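Local coordinates for protein glycogen accumulation regulator GarA (Mycobacterium tuberculosis, PDB 6I2P) that probably regulates glycogen accumulation through its FHA domain, a fold known for recognising phosphothreonine in partner proteins, at residues F30-D35 and V122-V127; T78-G81 and D87-L90; R97-F102 and N118-N123; G135-V138 and F143-V146. One frame throughout, in Å; residues are numbered along the deposited sequence.

Contact 1 (F30-D35 and V122-V127); sequences FLSELD and VNREPV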
loop_
_atom_site.group_PDB
_atom_site.type_symbol
_atom_site.label_atom_id
_atom_site.label_comp_id
_atom_site.label_asym_id
_atom_site.label_seq_id
_atom_site.Cartn_x
_atom_site.Cartn_y
_atom_site.Cartn_z
ATOM N N PHE C 30 -5.683 5.268 -15.117
ATOM C CA PHE C 30 -5.122 5.011 -13.792
ATOM C C PHE C 30 -6.022 5.494 -12.676
ATOM O O PHE C 30 -7.012 6.165 -12.948
ATOM C CB PHE C 30 -3.720 5.628 -13.686
ATOM C CG PHE C 30 -2.806 5.161 -14.790
ATOM C CD1 PHE C 30 -2.259 3.884 -14.766
ATOM C CD2 PHE C 30 -2.539 5.976 -15.882
ATOM C CE1 PHE C 30 -1.443 3.440 -15.804
ATOM C CE2 PHE C 30 -1.722 5.529 -16.921
ATOM C CZ PHE C 30 -1.188 4.261 -16.879
ATOM N N LEU C 31 -5.715 5.114 -11.427
ATOM C CA LEU C 31 -6.476 5.578 -10.263
ATOM C C LEU C 31 -6.113 7.045 -10.000
ATOM O O LEU C 31 -4.985 7.463 -10.280
ATOM C CB LEU C 31 -6.210 4.708 -9.016
ATOM C CG LEU C 31 -6.772 3.272 -9.040
ATOM C CD1 LEU C 31 -6.169 2.448 -7.939
ATOM C CD2 LEU C 31 -8.296 3.251 -8.906
ATOM N N SER C 32 -7.087 7.815 -9.496
ATOM C CA SER C 32 -7.020 9.249 -9.208
ATOM C C SER C 32 -5.801 9.714 -8.404
ATOM O O SER C 32 -5.292 10.805 -8.674
ATOM C CB SER C 32 -8.291 9.705 -8.507
ATOM O OG SER C 32 -9.465 9.257 -9.162
ATOM N N GLU C 33 -5.343 8.902 -7.424
ATOM C CA GLU C 33 -4.189 9.190 -6.550
ATOM C C GLU C 33 -2.911 9.477 -7.330
ATOM O O GLU C 33 -2.077 10.248 -6.862
ATOM C CB GLU C 33 -3.941 8.043 -5.551
ATOM C CG GLU C 33 -4.985 7.928 -4.451
ATOM C CD GLU C 33 -6.305 7.260 -4.798
ATOM O OE1 GLU C 33 -6.477 6.802 -5.951
ATOM O OE2 GLU C 33 -7.177 7.199 -3.904
ATOM N N LEU C 34 -2.767 8.880 -8.526
ATOM C CA LEU C 34 -1.604 9.095 -9.384
ATOM C C LEU C 34 -1.531 10.519 -9.969
ATOM O O LEU C 34 -0.463 10.923 -10.436
ATOM C CB LEU C 34 -1.522 8.026 -10.477
ATOM C CG LEU C 34 -0.978 6.675 -10.015
ATOM C CD1 LEU C 34 -1.506 5.551 -10.861
ATOM C CD2 LEU C 34 0.533 6.660 -9.981
ATOM N N ASP C 35 -2.645 11.290 -9.861
ATOM C CA ASP C 35 -2.847 12.678 -10.307
ATOM C C ASP C 35 -2.886 12.803 -11.826
ATOM O O ASP C 35 -3.968 12.905 -12.403
ATOM C CB ASP C 35 -1.832 13.661 -9.682
ATOM C CG ASP C 35 -1.676 13.537 -8.178
ATOM O OD1 ASP C 35 -2.620 13.917 -7.449
ATOM O OD2 ASP C 35 -0.607 13.072 -7.730
ATOM N N VAL C 122 -14.537 12.364 -8.487
ATOM C CA VAL C 122 -15.465 12.454 -9.612
ATOM C C VAL C 122 -14.625 12.903 -10.788
ATOM O O VAL C 122 -14.015 13.973 -10.728
ATOM C CB VAL C 122 -16.696 13.366 -9.350
ATOM C CG1 VAL C 122 -17.502 13.595 -10.632
ATOM C CG2 VAL C 122 -17.582 12.763 -8.269
ATOM N N ASN C 123 -14.536 12.043 -11.819
ATOM C CA ASN C 123 -13.741 12.260 -13.034
ATOM C C ASN C 123 -12.258 12.553 -12.696
ATOM O O ASN C 123 -11.656 13.485 -13.243
ATOM C CB ASN C 123 -14.386 13.323 -13.950
ATOM C CG ASN C 123 -15.796 12.984 -14.392
ATOM O OD1 ASN C 123 -16.192 11.817 -14.492
ATOM N ND2 ASN C 123 -16.592 14.005 -14.666
ATOM N N ARG C 124 -11.692 11.740 -11.750
ATOM C CA ARG C 124 -10.305 11.785 -11.248
ATOM C C ARG C 124 -10.013 12.932 -10.274
ATOM O O ARG C 124 -8.900 13.014 -9.749
ATOM C CB ARG C 124 -9.285 11.850 -12.398
ATOM C CG ARG C 124 -9.239 10.647 -13.316
ATOM C CD ARG C 124 -8.136 10.839 -14.349
ATOM N NE ARG C 124 -6.813 11.036 -13.739
ATOM C CZ ARG C 124 -6.055 10.053 -13.263
ATOM N NH1 ARG C 124 -4.873 10.320 -12.728
ATOM N NH2 ARG C 124 -6.469 8.797 -13.328
ATOM N N GLU C 125 -10.991 13.822 -10.044
ATOM C CA GLU C 125 -10.809 14.999 -9.201
ATOM C C GLU C 125 -11.376 14.803 -7.792
ATOM O O GLU C 125 -12.545 14.425 -7.666
ATOM C CB GLU C 125 -11.399 16.249 -9.876
ATOM C CG GLU C 125 -10.686 16.656 -11.157
ATOM C CD GLU C 125 -9.471 17.545 -10.970
ATOM O OE1 GLU C 125 -9.544 18.731 -11.365
ATOM O OE2 GLU C 125 -8.446 17.060 -10.439
ATOM N N PRO C 126 -10.572 15.061 -6.725
ATOM C CA PRO C 126 -11.090 14.883 -5.354
ATOM C C PRO C 126 -12.206 15.867 -5.016
ATOM O O PRO C 126 -12.089 17.060 -5.313
ATOM C CB PRO C 126 -9.850 15.076 -4.470
ATOM C CG PRO C 126 -8.914 15.894 -5.297
ATOM C CD PRO C 126 -9.162 15.505 -6.720
ATOM N N VAL C 127 -13.318 15.351 -4.462
ATOM C CA VAL C 127 -14.495 16.169 -4.145
ATOM C C VAL C 127 -15.066 15.893 -2.759
ATOM O O VAL C 127 -14.937 14.783 -2.230
ATOM C CB VAL C 127 -15.626 16.073 -5.223
ATOM C CG1 VAL C 127 -15.184 16.613 -6.581
ATOM C CG2 VAL C 127 -16.190 14.656 -5.344
#
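R124 reaches out of a type I' beta turn, V122 to E125, and lays its guanidinium among the backbone carbonyls of F30-D35. The turn closes the short hairpin of strands 120-122 and 125-127 at the edge of a sheet in the FHA beta-sandwich. R124 NH1 donates to D35 O over 2.8 Å in an almost straight bond (174° at the hydrogen). The oxygen lies in the guanidinium plane, yet the donor stands above the D35 carbonyl plane instead of on a lone pair. R124 NH2 lies 2.7 Å from F30 O, likewise at the edge of the group. S32 CA covers one face, 4.0 Å above the plane and offset toward its rim. The arginine chain starts off extended and then bends at chi3 (58°), which turns its flat end into the concave side of the tail. A 3-10 turn at S32-L34 curls this segment, with D35 N bonded to S32 O at 2.9 Å. In the hairpin, E125 N returns to V122 O at 3.1 Å, fixing the turn from which R124 projects. F30, L31 and L34 also touch the chain of another protein, so this segment meets both that chain and the V122-E125 turn. The hydroxyl of S32 has its hydrogen bond with Q139 OE1, while S32 OG rests 3.4 Å from R124 CA, against the base of the arginine.

Contact 2 (T78-G81 and D87-L90); sequences TSAG and DIFL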
loop_
_atom_site.group_PDB
_atom_site.type_symbol
_atom_site.label_atom_id
_atom_site.label_comp_id
_atom_site.label_asym_id
_atom_site.label_seq_id
_atom_site.Cartn_x
_atom_site.Cartn_y
_atom_site.Cartn_z
ATOM N N THR C 78 -28.825 7.302 -0.704
ATOM C CA THR C 78 -28.303 5.960 -0.928
ATOM C C THR C 78 -26.871 5.917 -0.392
ATOM O O THR C 78 -25.984 6.560 -0.952
ATOM C CB THR C 78 -28.430 5.557 -2.412
ATOM O OG1 THR C 78 -29.672 6.021 -2.941
ATOM C CG2 THR C 78 -28.338 4.069 -2.617
ATOM N N SER C 79 -26.651 5.209 0.719
ATOM C CA SER C 79 -25.320 5.132 1.324
ATOM C C SER C 79 -24.401 4.163 0.577
ATOM O O SER C 79 -24.870 3.170 0.018
ATOM C CB SER C 79 -25.410 4.778 2.806
ATOM O OG SER C 79 -26.082 3.546 3.008
ATOM N N ALA C 80 -23.095 4.470 0.560
ATOM C CA ALA C 80 -22.079 3.649 -0.098
ATOM C C ALA C 80 -20.851 3.511 0.811
ATOM O O ALA C 80 -20.281 4.516 1.238
ATOM C CB ALA C 80 -21.689 4.261 -1.446
ATOM N N GLY C 81 -20.490 2.268 1.128
ATOM C CA GLY C 81 -19.351 1.976 1.992
ATOM C C GLY C 81 -19.112 0.505 2.240
ATOM O O GLY C 81 -19.776 -0.345 1.637
ATOM N N ASP C 87 -26.246 0.681 1.560
ATOM C CA ASP C 87 -27.151 0.438 0.426
ATOM C C ASP C 87 -26.349 -0.064 -0.778
ATOM O O ASP C 87 -26.821 -0.925 -1.521
ATOM C CB ASP C 87 -27.933 1.712 0.062
ATOM C CG ASP C 87 -28.810 2.263 1.167
ATOM O OD1 ASP C 87 -29.643 1.499 1.703
ATOM O OD2 ASP C 87 -28.682 3.464 1.479
ATOM N N ILE C 88 -25.131 0.480 -0.955
ATOM C CA ILE C 88 -24.177 0.084 -1.988
ATOM C C ILE C 88 -22.957 -0.434 -1.224
ATOM O O ILE C 88 -22.091 0.340 -0.809
ATOM C CB ILE C 88 -23.858 1.240 -2.981
ATOM C CG1 ILE C 88 -25.121 1.655 -3.759
ATOM C CG2 ILE C 88 -22.700 0.879 -3.935
ATOM C CD1 ILE C 88 -25.131 3.063 -4.193
ATOM N N PHE C 89 -22.939 -1.744 -0.978
ATOM C CA PHE C 89 -21.864 -2.395 -0.241
ATOM C C PHE C 89 -20.624 -2.524 -1.118
ATOM O O PHE C 89 -20.666 -3.169 -2.165
ATOM C CB PHE C 89 -22.332 -3.746 0.332
ATOM C CG PHE C 89 -21.267 -4.557 1.028
ATOM C CD1 PHE C 89 -20.728 -4.135 2.238
ATOM C CD2 PHE C 89 -20.822 -5.758 0.488
ATOM C CE1 PHE C 89 -19.743 -4.887 2.883
ATOM C CE2 PHE C 89 -19.844 -6.514 1.137
ATOM C CZ PHE C 89 -19.310 -6.072 2.330
ATOM N N LEU C 90 -19.535 -1.864 -0.711
ATOM C CA LEU C 90 -18.282 -1.882 -1.457
ATOM C C LEU C 90 -17.165 -2.448 -0.588
ATOM O O LEU C 90 -16.570 -1.740 0.228
ATOM C CB LEU C 90 -17.947 -0.490 -2.032
ATOM C CG LEU C 90 -18.998 0.146 -2.962
ATOM C CD1 LEU C 90 -18.825 1.658 -3.030
ATOM C CD2 LEU C 90 -18.987 -0.487 -4.366
#
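D87 OD2 is held by the backbone of S79: S79 N donates to it over 2.8 Å, using the anti lone pair of the carboxylate oxygen. The hydroxyl of the same serine stands close by, with a weak and unsettled S79 OG to D87 OD2 bond. In return, D87 N donates to S79 OG at 3.2 Å, so serine and aspartate clasp each other by main chain and side chain together. The clasp depends on S79 OG sitting between its own backbone N and carbonyl carbon (chi1 58°), from where it faces both groups of D87. Beyond this point T78-G81 and D87-L90 run parallel, with A80 bridged to I88 and G81 to F89. I88 N bonds S79 O, and I88 O receives G81 N at 3.2 Å, both nearly in line with the carbonyl. L90 N closes the series on G81 O at 2.8 Å with an angle of 176° at the hydrogen, although it approaches from above the carbonyl plane. Apolar groups gather on the face carrying A80 and I88, whose CB atoms are 4.0 Å apart. L90 CD1 approaches A80 CB at 4.2 Å, and T78 CG2 meets I88 CD1 at 3.7 Å. Strand 88-89 is the outermost, within this chain, of the mixed sheet of the FHA beta-sandwich. Strand 77-81 joins it to strand 100-105 by backbone bonds between T78 and F102 and between A80 and A100, while I88 and L90 pack on F71 of strand 70-73 in the other sheet.

Contact 3 (R97-F102 and N118-N123); sequences RRHAEF and NGTYVN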
loop_
_atom_site.group_PDB
_atom_site.type_symbol
_atom_site.label_atom_id
_atom_site.label_comp_id
_atom_site.label_asym_id
_atom_site.label_seq_id
_atom_site.Cartn_x
_atom_site.Cartn_y
_atom_site.Cartn_z
ATOM N N ARG C 97 -16.090 2.327 6.065
ATOM C CA ARG C 97 -17.385 1.730 6.432
ATOM C C ARG C 97 -18.509 2.707 6.067
ATOM O O ARG C 97 -19.484 2.323 5.422
ATOM C CB ARG C 97 -17.404 1.344 7.917
ATOM C CG ARG C 97 -16.587 0.088 8.174
ATOM C CD ARG C 97 -16.097 -0.009 9.598
ATOM N NE ARG C 97 -14.868 0.754 9.812
ATOM C CZ ARG C 97 -14.124 0.680 10.912
ATOM N NH1 ARG C 97 -14.463 -0.145 11.895
ATOM N NH2 ARG C 97 -13.026 1.410 11.026
ATOM N N ARG C 98 -18.305 3.991 6.399
ATOM C CA ARG C 98 -19.165 5.114 6.035
ATOM C C ARG C 98 -18.281 5.934 5.090
ATOM O O ARG C 98 -17.385 6.632 5.551
ATOM C CB ARG C 98 -19.583 5.939 7.282
ATOM C CG ARG C 98 -20.268 5.139 8.402
ATOM C CD ARG C 98 -21.692 4.739 8.066
ATOM N NE ARG C 98 -22.284 3.926 9.128
ATOM C CZ ARG C 98 -23.079 2.885 8.914
ATOM N NH1 ARG C 98 -23.382 2.517 7.677
ATOM N NH2 ARG C 98 -23.573 2.199 9.935
ATOM N N HIS C 99 -18.442 5.756 3.775
ATOM C CA HIS C 99 -17.580 6.441 2.806
ATOM C C HIS C 99 -18.288 7.607 2.149
ATOM O O HIS C 99 -17.838 8.749 2.273
ATOM C CB HIS C 99 -17.040 5.455 1.738
ATOM C CG HIS C 99 -15.900 5.994 0.921
ATOM N ND1 HIS C 99 -14.633 5.443 1.006
ATOM C CD2 HIS C 99 -15.868 7.021 0.037
ATOM C CE1 HIS C 99 -13.880 6.133 0.163
ATOM N NE2 HIS C 99 -14.578 7.098 -0.437
ATOM N N ALA C 100 -19.402 7.315 1.453
ATOM C CA ALA C 100 -20.149 8.304 0.696
ATOM C C ALA C 100 -21.660 8.056 0.691
ATOM O O ALA C 100 -22.146 7.044 1.199
ATOM C CB ALA C 100 -19.618 8.342 -0.743
ATOM N N GLU C 101 -22.391 9.006 0.119
ATOM C CA GLU C 101 -23.835 8.959 -0.063
ATOM C C GLU C 101 -24.187 9.565 -1.408
ATOM O O GLU C 101 -23.575 10.543 -1.836
ATOM C CB GLU C 101 -24.580 9.702 1.059
ATOM C CG GLU C 101 -24.682 8.901 2.346
ATOM C CD GLU C 101 -25.299 9.607 3.535
ATOM O OE1 GLU C 101 -25.544 8.919 4.553
ATOM O OE2 GLU C 101 -25.544 10.836 3.451
ATOM N N PHE C 102 -25.164 8.961 -2.076
ATOM C CA PHE C 102 -25.689 9.428 -3.345
ATOM C C PHE C 102 -27.053 9.994 -3.018
ATOM O O PHE C 102 -27.897 9.291 -2.454
ATOM C CB PHE C 102 -25.744 8.295 -4.383
ATOM C CG PHE C 102 -24.375 7.836 -4.824
ATOM C CD1 PHE C 102 -23.679 6.870 -4.100
ATOM C CD2 PHE C 102 -23.777 8.373 -5.953
ATOM C CE1 PHE C 102 -22.398 6.468 -4.492
ATOM C CE2 PHE C 102 -22.509 7.953 -6.357
ATOM C CZ PHE C 102 -21.821 7.015 -5.617
ATOM N N ASN C 118 -9.695 7.866 2.415
ATOM C CA ASN C 118 -9.038 8.066 1.121
ATOM C C ASN C 118 -9.796 8.990 0.139
ATOM O O ASN C 118 -9.278 9.282 -0.946
ATOM C CB ASN C 118 -8.716 6.710 0.493
ATOM C CG ASN C 118 -7.842 5.835 1.381
ATOM O OD1 ASN C 118 -6.744 6.215 1.813
ATOM N ND2 ASN C 118 -8.318 4.638 1.684
ATOM N N GLY C 119 -10.968 9.481 0.554
ATOM C CA GLY C 119 -11.779 10.415 -0.221
ATOM C C GLY C 119 -12.595 9.845 -1.363
ATOM O O GLY C 119 -12.537 8.653 -1.669
ATOM N N THR C 120 -13.386 10.725 -1.989
ATOM C CA THR C 120 -14.247 10.424 -3.130
ATOM C C THR C 120 -13.792 11.280 -4.314
ATOM O O THR C 120 -13.524 12.473 -4.158
ATOM C CB THR C 120 -15.735 10.612 -2.765
ATOM O OG1 THR C 120 -16.014 9.876 -1.574
ATOM C CG2 THR C 120 -16.677 10.141 -3.874
ATOM N N TYR C 121 -13.694 10.659 -5.491
ATOM C CA TYR C 121 -13.256 11.327 -6.710
ATOM C C TYR C 121 -14.328 11.252 -7.782
ATOM O O TYR C 121 -14.969 10.214 -7.953
ATOM C CB TYR C 121 -11.941 10.714 -7.235
ATOM C CG TYR C 121 -10.818 10.680 -6.219
ATOM C CD1 TYR C 121 -10.708 9.636 -5.304
ATOM C CD2 TYR C 121 -9.829 11.658 -6.213
ATOM C CE1 TYR C 121 -9.676 9.599 -4.368
ATOM C CE2 TYR C 121 -8.777 11.619 -5.296
ATOM C CZ TYR C 121 -8.709 10.589 -4.370
ATOM O OH TYR C 121 -7.682 10.537 -3.461
ATOM N N VAL C 122 -14.537 12.364 -8.487
ATOM C CA VAL C 122 -15.465 12.454 -9.612
ATOM C C VAL C 122 -14.625 12.903 -10.788
ATOM O O VAL C 122 -14.015 13.973 -10.728
ATOM C CB VAL C 122 -16.696 13.366 -9.350
ATOM C CG1 VAL C 122 -17.502 13.595 -10.632
ATOM C CG2 VAL C 122 -17.582 12.763 -8.269
ATOM N N ASN C 123 -14.536 12.043 -11.819
ATOM C CA ASN C 123 -13.741 12.260 -13.034
ATOM C C ASN C 123 -12.258 12.553 -12.696
ATOM O O ASN C 123 -11.656 13.485 -13.243
ATOM C CB ASN C 123 -14.386 13.323 -13.950
ATOM C CG ASN C 123 -15.796 12.984 -14.392
ATOM O OD1 ASN C 123 -16.192 11.817 -14.492
ATOM N ND2 ASN C 123 -16.592 14.005 -14.666
#
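This contact lies at the edge of the FHA domain that probably reads phosphothreonine, as in relatives; there H99 of one loop is tied to G119 of another. The sequence carries the Ser-x-x-His and Asn-Gly elements familiar from FHA domains, here S96 to H99 and N118-G119. R97 NH2 hydrogen-bonds a modified side chain on the chain of another protein, and N118 binds that chain's backbone. H99 links the loops that carry these two residues, which is consistent with a second-shell role. Its NE2 donates to G119 O over 2.8 Å, and the bond is bent, with 141° at the hydrogen. The oxygen lies near the imidazole plane, whereas the donor stands well above the G119 carbonyl plane. With CG anti to the backbone N (chi1 -166°), the ring bridges backbones whose H99 and G119 CA atoms are 7.7 Å apart. At its other end, H99 ND1 takes a hydrogen bond from S96 N, so both ring nitrogens are engaged and the rotation of the imidazole is fixed. The backbone here forms a classic beta bulge, H99 and A100 both facing A80, which sets the histidine at the start of strand 100-105. T120 OG1, whose hydrogen bond goes to D113 OD2, comes up at the ring edge, 3.3 Å from H99 CD2. That same oxygen also lies 4.0 Å from A100 CB, which points toward T120.

Contact 4 (G135-V138 and F143-V146); sequences GDEV and FRLV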
loop_
_atom_site.group_PDB
_atom_site.type_symbol
_atom_site.label_atom_id
_atom_site.label_comp_id
_atom_site.label_asym_id
_atom_site.label_seq_id
_atom_site.Cartn_x
_atom_site.Cartn_y
_atom_site.Cartn_z
ATOM N N GLY C 135 -22.552 9.493 -17.498
ATOM C CA GLY C 135 -21.209 9.164 -17.959
ATOM C C GLY C 135 -20.089 9.489 -16.994
ATOM O O GLY C 135 -18.935 9.138 -17.260
ATOM N N ASP C 136 -20.412 10.169 -15.871
ATOM C CA ASP C 136 -19.440 10.536 -14.837
ATOM C C ASP C 136 -18.871 9.308 -14.148
ATOM O O ASP C 136 -19.588 8.331 -13.930
ATOM C CB ASP C 136 -20.070 11.474 -13.795
ATOM C CG ASP C 136 -20.086 12.945 -14.172
ATOM O OD1 ASP C 136 -19.396 13.321 -15.144
ATOM O OD2 ASP C 136 -20.779 13.722 -13.485
ATOM N N GLU C 137 -17.571 9.365 -13.817
ATOM C CA GLU C 137 -16.870 8.290 -13.130
ATOM C C GLU C 137 -16.631 8.648 -11.665
ATOM O O GLU C 137 -16.063 9.696 -11.359
ATOM C CB GLU C 137 -15.566 7.919 -13.850
ATOM C CG GLU C 137 -15.810 7.101 -15.114
ATOM C CD GLU C 137 -14.642 6.292 -15.645
ATOM O OE1 GLU C 137 -14.307 6.456 -16.839
ATOM O OE2 GLU C 137 -14.076 5.477 -14.880
ATOM N N VAL C 138 -17.096 7.778 -10.762
ATOM C CA VAL C 138 -16.982 7.948 -9.314
ATOM C C VAL C 138 -15.993 6.933 -8.758
ATOM O O VAL C 138 -16.171 5.729 -8.942
ATOM C CB VAL C 138 -18.357 7.878 -8.587
ATOM C CG1 VAL C 138 -18.221 8.268 -7.112
ATOM C CG2 VAL C 138 -19.400 8.755 -9.273
ATOM N N PHE C 143 -12.687 1.171 -6.349
ATOM C CA PHE C 143 -13.848 1.007 -7.227
ATOM C C PHE C 143 -13.969 2.176 -8.189
ATOM O O PHE C 143 -13.921 3.330 -7.773
ATOM C CB PHE C 143 -15.157 0.866 -6.432
ATOM C CG PHE C 143 -15.361 -0.466 -5.756
ATOM C CD1 PHE C 143 -14.936 -0.671 -4.448
ATOM C CD2 PHE C 143 -16.008 -1.510 -6.415
ATOM C CE1 PHE C 143 -15.144 -1.899 -3.813
ATOM C CE2 PHE C 143 -16.203 -2.746 -5.783
ATOM C CZ PHE C 143 -15.776 -2.927 -4.481
ATOM N N ARG C 144 -14.123 1.871 -9.475
ATOM C CA ARG C 144 -14.314 2.849 -10.538
ATOM C C ARG C 144 -15.719 2.619 -11.064
ATOM O O ARG C 144 -15.977 1.674 -11.812
ATOM C CB ARG C 144 -13.233 2.712 -11.624
ATOM C CG ARG C 144 -11.885 3.313 -11.203
ATOM C CD ARG C 144 -10.766 2.980 -12.174
ATOM N NE ARG C 144 -11.038 3.483 -13.523
ATOM C CZ ARG C 144 -10.157 4.130 -14.279
ATOM N NH1 ARG C 144 -8.933 4.368 -13.829
ATOM N NH2 ARG C 144 -10.493 4.540 -15.495
ATOM N N LEU C 145 -16.647 3.417 -10.553
ATOM C CA LEU C 145 -18.062 3.326 -10.883
ATOM C C LEU C 145 -18.412 4.322 -11.962
ATOM O O LEU C 145 -17.901 5.438 -11.948
ATOM C CB LEU C 145 -18.940 3.596 -9.640
ATOM C CG LEU C 145 -18.599 2.825 -8.343
ATOM C CD1 LEU C 145 -18.970 3.636 -7.116
ATOM C CD2 LEU C 145 -19.275 1.456 -8.304
ATOM N N VAL C 146 -19.272 3.921 -12.903
ATOM C CA VAL C 146 -19.778 4.825 -13.925
ATOM C C VAL C 146 -21.235 5.113 -13.566
ATOM O O VAL C 146 -22.005 4.186 -13.288
ATOM C CB VAL C 146 -19.597 4.302 -15.375
ATOM C CG1 VAL C 146 -20.252 5.231 -16.402
ATOM C CG2 VAL C 146 -18.122 4.127 -15.691
#
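V138 and L145 make the tight part of this contact, exchanging two backbone bonds as an antiparallel hydrogen-bonded pair. V138 N gives to L145 O at 2.7 Å, and L145 N returns to V138 O at 2.9 Å; the angles at the hydrogen are 163° and 164°. Their side chains share one buried face of the sheet, with V138 CB and L145 CB 4.4 Å apart, and L145 packs further on V61 of strand 57-61. One step along, E137 and V146 form a non-hydrogen-bonded pair. Here CA-H...O contacts take over, from E137 CA to L145 O (3.3 Å) and from V146 CA to D136 O (3.5 Å). These residues belong to the beta hairpin of strands 137-140 and 143-149, two central strands of the six-stranded sheet of the FHA sandwich. The face bearing E137 and V146 is looser and partly exposed. E137 CG lies against V146 CG2 at 3.8 Å. Extended beyond CG, the glutamate chain brings OE2 to 3.8 Å from R144 NH2, a long salt bridge in which the carboxylate and guanidinium planes are 58° apart. Firmer partners lie outside the hairpin, K62 NZ for E137 OE1 and A28 O for R144 NH2, while the buried R144 NE has no partner in the model. Toward the exposed end, G135 O only approaches V146 CG1, and D136 turns its carboxylate away to N123 and A133 N.

The four contacts span both sheets of the FHA sandwich. Contacts 1, 3 and 4 meet in the six-stranded antiparallel sheet, where strands 125-127, 120-122 and 137-140 are successive neighbours; contacts 1 and 3 share V122 and N123. Contact 2 lies in the mixed sheet, where strand 77-81 neighbours strand 100-105 of contact 3, so contact 3 connects the two sheets. Contacts 1 and 2 lie on opposite sides of the chain's centre, their own centres about 20 Å apart. Along the chain, contacts 2, 3 and 4 follow in series, while contact 1 brings the N-terminal tail back to the hairpin after strand 120-122, beside the partner protein.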